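Local coordinates for sugar-binding transport ATP-binding protein (Pyrococcus horikoshii, PDB 1V43) that probably hydrolyses ATP as the nucleotide-binding subunit of an ABC transporter that takes up sugars, at residues M304-D315 with P347-D358. Residues are numbered along the deposited sequence; the frame is centred on the assembly and turned at random.
Sequences MKRTARLIGKVD and PGREVKVIMDLD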
loop_
_atom_site.group_PDB
_atom_site.type_symbol
_atom_site.label_atom_id
_atom_site.label_comp_id
_atom_site.label_asym_id
_atom_site.label_seq_id
_atom_site.Cartn_x
_atom_site.Cartn_y
_atom_site.Cartn_z
ATOM N N MET A 304 -16.879 1.383 22.048
ATOM C CA MET A 304 -15.763 1.139 22.957
ATOM C C MET A 304 -16.236 1.091 24.408
ATOM O O MET A 304 -16.841 2.043 24.900
ATOM C CB MET A 304 -14.707 2.235 22.792
ATOM C CG MET A 304 -14.048 2.258 21.421
ATOM S SD MET A 304 -12.972 3.681 21.184
ATOM C CE MET A 304 -14.210 4.932 20.860
ATOM N N LYS A 305 -15.954 -0.017 25.091
ATOM C CA LYS A 305 -16.358 -0.177 26.490
ATOM C C LYS A 305 -15.721 0.876 27.399
ATOM O O LYS A 305 -16.426 1.618 28.081
ATOM C CB LYS A 305 -15.979 -1.565 27.007
ATOM C CG LYS A 305 -16.606 -2.740 26.260
ATOM C CD LYS A 305 -16.040 -4.050 26.811
ATOM C CE LYS A 305 -16.467 -5.266 26.011
ATOM N NZ LYS A 305 -15.741 -6.478 26.491
ATOM N N ARG A 306 -14.391 0.929 27.409
ATOM C CA ARG A 306 -13.662 1.882 28.239
ATOM C C ARG A 306 -12.868 2.831 27.345
ATOM O O ARG A 306 -12.169 2.391 26.439
ATOM C CB ARG A 306 -12.728 1.126 29.183
ATOM C CG ARG A 306 -13.419 -0.062 29.856
ATOM C CD ARG A 306 -12.553 -0.712 30.923
ATOM N NE ARG A 306 -11.276 -1.155 30.391
ATOM C CZ ARG A 306 -10.299 -1.668 31.132
ATOM N NH1 ARG A 306 -10.459 -1.808 32.440
ATOM N NH2 ARG A 306 -9.160 -2.027 30.564
ATOM N N THR A 307 -12.957 4.133 27.610
ATOM C CA THR A 307 -12.272 5.107 26.768
ATOM C C THR A 307 -11.572 6.261 27.467
ATOM O O THR A 307 -11.743 6.498 28.663
ATOM C CB THR A 307 -13.255 5.739 25.789
ATOM O OG1 THR A 307 -14.281 6.400 26.539
ATOM C CG2 THR A 307 -13.884 4.678 24.889
ATOM N N ALA A 308 -10.781 6.980 26.682
ATOM C CA ALA A 308 -10.051 8.149 27.144
ATOM C C ALA A 308 -10.242 9.220 26.077
ATOM O O ALA A 308 -10.231 8.926 24.881
ATOM C CB ALA A 308 -8.586 7.825 27.310
ATOM N N ARG A 309 -10.444 10.455 26.521
ATOM C CA ARG A 309 -10.648 11.595 25.629
ATOM C C ARG A 309 -9.448 12.553 25.678
ATOM O O ARG A 309 -8.729 12.611 26.680
ATOM C CB ARG A 309 -11.910 12.368 26.043
ATOM C CG ARG A 309 -13.196 12.031 25.295
ATOM C CD ARG A 309 -13.837 10.712 25.716
ATOM N NE ARG A 309 -15.122 10.525 25.035
ATOM C CZ ARG A 309 -15.858 9.417 25.084
ATOM N NH1 ARG A 309 -15.452 8.370 25.785
ATOM N NH2 ARG A 309 -17.004 9.352 24.424
ATOM N N LEU A 310 -9.235 13.294 24.590
ATOM C CA LEU A 310 -8.152 14.280 24.505
ATOM C C LEU A 310 -8.481 15.208 23.349
ATOM O O LEU A 310 -8.477 14.787 22.193
ATOM C CB LEU A 310 -6.789 13.630 24.226
ATOM C CG LEU A 310 -6.350 12.329 24.901
ATOM C CD1 LEU A 310 -6.966 11.141 24.173
ATOM C CD2 LEU A 310 -4.833 12.217 24.851
ATOM N N ILE A 311 -8.772 16.467 23.649
ATOM C CA ILE A 311 -9.098 17.418 22.596
ATOM C C ILE A 311 -7.831 17.890 21.892
ATOM O O ILE A 311 -6.821 18.178 22.532
ATOM C CB ILE A 311 -9.879 18.635 23.153
ATOM C CG1 ILE A 311 -11.290 18.187 23.560
ATOM C CG2 ILE A 311 -9.941 19.746 22.108
ATOM C CD1 ILE A 311 -12.218 19.310 24.009
ATOM N N GLY A 312 -7.883 17.949 20.567
ATOM C CA GLY A 312 -6.723 18.376 19.819
ATOM C C GLY A 312 -7.110 18.977 18.493
ATOM O O GLY A 312 -8.268 18.905 18.089
ATOM N N LYS A 313 -6.144 19.583 17.816
ATOM C CA LYS A 313 -6.400 20.188 16.518
ATOM C C LYS A 313 -5.846 19.316 15.408
ATOM O O LYS A 313 -4.766 18.733 15.535
ATOM C CB LYS A 313 -5.767 21.585 16.421
ATOM C CG LYS A 313 -6.518 22.658 17.194
ATOM C CD LYS A 313 -5.893 24.028 16.998
ATOM C CE LYS A 313 -6.675 25.105 17.734
ATOM N NZ LYS A 313 -6.065 26.449 17.539
ATOM N N VAL A 314 -6.608 19.229 14.325
ATOM C CA VAL A 314 -6.212 18.459 13.162
ATOM C C VAL A 314 -5.118 19.216 12.429
ATOM O O VAL A 314 -5.324 20.344 12.000
ATOM C CB VAL A 314 -7.380 18.283 12.185
ATOM C CG1 VAL A 314 -6.914 17.514 10.968
ATOM C CG2 VAL A 314 -8.530 17.569 12.872
ATOM N N ASP A 315 -3.962 18.589 12.285
ATOM C CA ASP A 315 -2.838 19.196 11.593
ATOM C C ASP A 315 -2.843 18.888 10.090
ATOM O O ASP A 315 -2.368 19.685 9.282
ATOM C CB ASP A 315 -1.541 18.687 12.204
ATOM C CG ASP A 315 -0.323 19.332 11.594
ATOM O OD1 ASP A 315 -0.171 20.562 11.734
ATOM O OD2 ASP A 315 0.478 18.608 10.978
ATOM N N PRO A 347 -8.087 21.035 8.166
ATOM C CA PRO A 347 -7.010 21.322 9.112
ATOM C C PRO A 347 -7.368 22.535 9.951
ATOM O O PRO A 347 -8.088 23.422 9.493
ATOM C CB PRO A 347 -5.815 21.590 8.205
ATOM C CG PRO A 347 -6.100 20.749 7.009
ATOM C CD PRO A 347 -7.567 21.005 6.786
ATOM N N GLY A 348 -6.856 22.567 11.178
ATOM C CA GLY A 348 -7.130 23.677 12.073
ATOM C C GLY A 348 -8.310 23.404 12.986
ATOM O O GLY A 348 -8.363 23.911 14.108
ATOM N N ARG A 349 -9.263 22.605 12.516
ATOM C CA ARG A 349 -10.418 22.303 13.342
ATOM C C ARG A 349 -9.980 21.458 14.532
ATOM O O ARG A 349 -9.011 20.701 14.453
ATOM C CB ARG A 349 -11.492 21.565 12.539
ATOM C CG ARG A 349 -11.498 20.061 12.713
ATOM C CD ARG A 349 -12.922 19.531 12.907
ATOM N NE ARG A 349 -13.785 19.794 11.756
ATOM C CZ ARG A 349 -15.030 19.340 11.630
ATOM N NH1 ARG A 349 -15.572 18.594 12.588
ATOM N NH2 ARG A 349 -15.732 19.622 10.538
ATOM N N GLU A 350 -10.696 21.604 15.639
ATOM C CA GLU A 350 -10.401 20.872 16.860
ATOM C C GLU A 350 -11.298 19.638 16.901
ATOM O O GLU A 350 -12.429 19.675 16.417
ATOM C CB GLU A 350 -10.673 21.772 18.065
ATOM C CG GLU A 350 -9.655 21.666 19.172
ATOM C CD GLU A 350 -9.870 22.714 20.241
ATOM O OE1 GLU A 350 -10.974 22.742 20.832
ATOM O OE2 GLU A 350 -8.935 23.511 20.487
ATOM N N VAL A 351 -10.790 18.545 17.464
ATOM C CA VAL A 351 -11.555 17.302 17.549
ATOM C C VAL A 351 -11.351 16.605 18.890
ATOM O O VAL A 351 -10.305 16.750 19.514
ATOM C CB VAL A 351 -11.147 16.307 16.424
ATOM C CG1 VAL A 351 -11.439 16.908 15.064
ATOM C CG2 VAL A 351 -9.661 15.955 16.536
ATOM N N LYS A 352 -12.364 15.872 19.341
ATOM C CA LYS A 352 -12.257 15.125 20.587
ATOM C C LYS A 352 -11.824 13.733 20.175
ATOM O O LYS A 352 -12.627 12.955 19.672
ATOM C CB LYS A 352 -13.604 15.025 21.313
ATOM C CG LYS A 352 -13.964 16.211 22.182
ATOM C CD LYS A 352 -15.366 16.046 22.783
ATOM C CE LYS A 352 -15.849 17.333 23.455
ATOM N NZ LYS A 352 -17.297 17.271 23.826
ATOM N N VAL A 353 -10.554 13.422 20.376
ATOM C CA VAL A 353 -10.047 12.114 20.018
ATOM C C VAL A 353 -10.388 11.118 21.120
ATOM O O VAL A 353 -10.101 11.349 22.294
ATOM C CB VAL A 353 -8.530 12.153 19.815
ATOM C CG1 VAL A 353 -8.031 10.762 19.483
ATOM C CG2 VAL A 353 -8.173 13.131 18.691
ATOM N N ILE A 354 -11.003 10.008 20.730
ATOM C CA ILE A 354 -11.388 8.970 21.677
ATOM C C ILE A 354 -10.524 7.722 21.509
ATOM O O ILE A 354 -10.562 7.081 20.459
ATOM C CB ILE A 354 -12.863 8.561 21.477
ATOM C CG1 ILE A 354 -13.742 9.804 21.342
ATOM C CG2 ILE A 354 -13.337 7.739 22.663
ATOM C CD1 ILE A 354 -15.222 9.492 21.198
ATOM N N MET A 355 -9.757 7.388 22.547
ATOM C CA MET A 355 -8.888 6.213 22.547
ATOM C C MET A 355 -9.558 4.992 23.200
ATOM O O MET A 355 -10.214 5.110 24.252
ATOM C CB MET A 355 -7.588 6.491 23.317
ATOM C CG MET A 355 -6.866 7.776 22.955
ATOM S SD MET A 355 -5.202 7.844 23.676
ATOM C CE MET A 355 -5.428 6.847 25.161
ATOM N N ASP A 356 -9.383 3.824 22.585
ATOM C CA ASP A 356 -9.935 2.591 23.141
ATOM C C ASP A 356 -8.904 2.053 24.130
ATOM O O ASP A 356 -7.894 1.462 23.736
ATOM C CB ASP A 356 -10.180 1.538 22.051
ATOM C CG ASP A 356 -10.914 0.302 22.584
ATOM O OD1 ASP A 356 -10.805 -0.006 23.797
ATOM O OD2 ASP A 356 -11.595 -0.372 21.790
ATOM N N LEU A 357 -9.171 2.264 25.414
ATOM C CA LEU A 357 -8.291 1.836 26.491
ATOM C C LEU A 357 -7.953 0.349 26.495
ATOM O O LEU A 357 -6.901 -0.048 26.996
ATOM C CB LEU A 357 -8.903 2.245 27.839
ATOM C CG LEU A 357 -8.257 3.440 28.558
ATOM C CD1 LEU A 357 -7.658 4.415 27.559
ATOM C CD2 LEU A 357 -9.294 4.136 29.423
ATOM N N ASP A 358 -8.831 -0.471 25.935
ATOM C CA ASP A 358 -8.586 -1.902 25.898
ATOM C C ASP A 358 -7.609 -2.298 24.792
ATOM O O ASP A 358 -7.137 -3.434 24.755
ATOM C CB ASP A 358 -9.911 -2.650 25.739
ATOM C CG ASP A 358 -10.738 -2.654 27.022
ATOM O OD1 ASP A 358 -11.982 -2.591 26.931
ATOM O OD2 ASP A 358 -10.143 -2.730 28.123
HETATM O O HOH W 1 -13.011 -0.930 25.280
#
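Ile354 and Arg309 face each other as a non-hydrogen-bonded antiparallel pair, and their side chains run side by side in the same direction. The arginine chain bends at chi2 (76°) and brings one guanidinium face over the isoleucine, CG2 lying 3.7 Å above that plane and offset toward its rim. On the same residue, CE of Met304 presses against CG2 of Ile354 at 3.4 Å, a tight fit for two carbons. Val314, at the far end, is held by its backbone: its N donates to Arg349 O and its O accepts from Gly348 N, both bonds nearly straight. Its CG2 packs on CG1 of Val351 at 3.7 Å.

Beside Arg306 the pairing is still backbone at first, Leu357 N donating to Arg306 O, and the guanidinium then adds a salt bridge to Asp358. NE and NH2 both meet the single oxygen OD2 through bent, weak hydrogen bonds, NH2 at 2.7 Å, the two planes only 20° apart. Asp356 OD1 accepts from Asp358 N in an Asx turn and also receives a water that bridges to Arg306 N and Asp358 OD1. With an alanine in place of Asp356 the acceptor is gone, and the turn would probably lose its brace and the water one of its partners. The ladder between these ends illustrates how antiparallel pairing joins residues distant in sequence: strands 307-319 and 350-356 are neighbours in the five-stranded sheet in the OB-like TOBE region of this MalK-type ATPase.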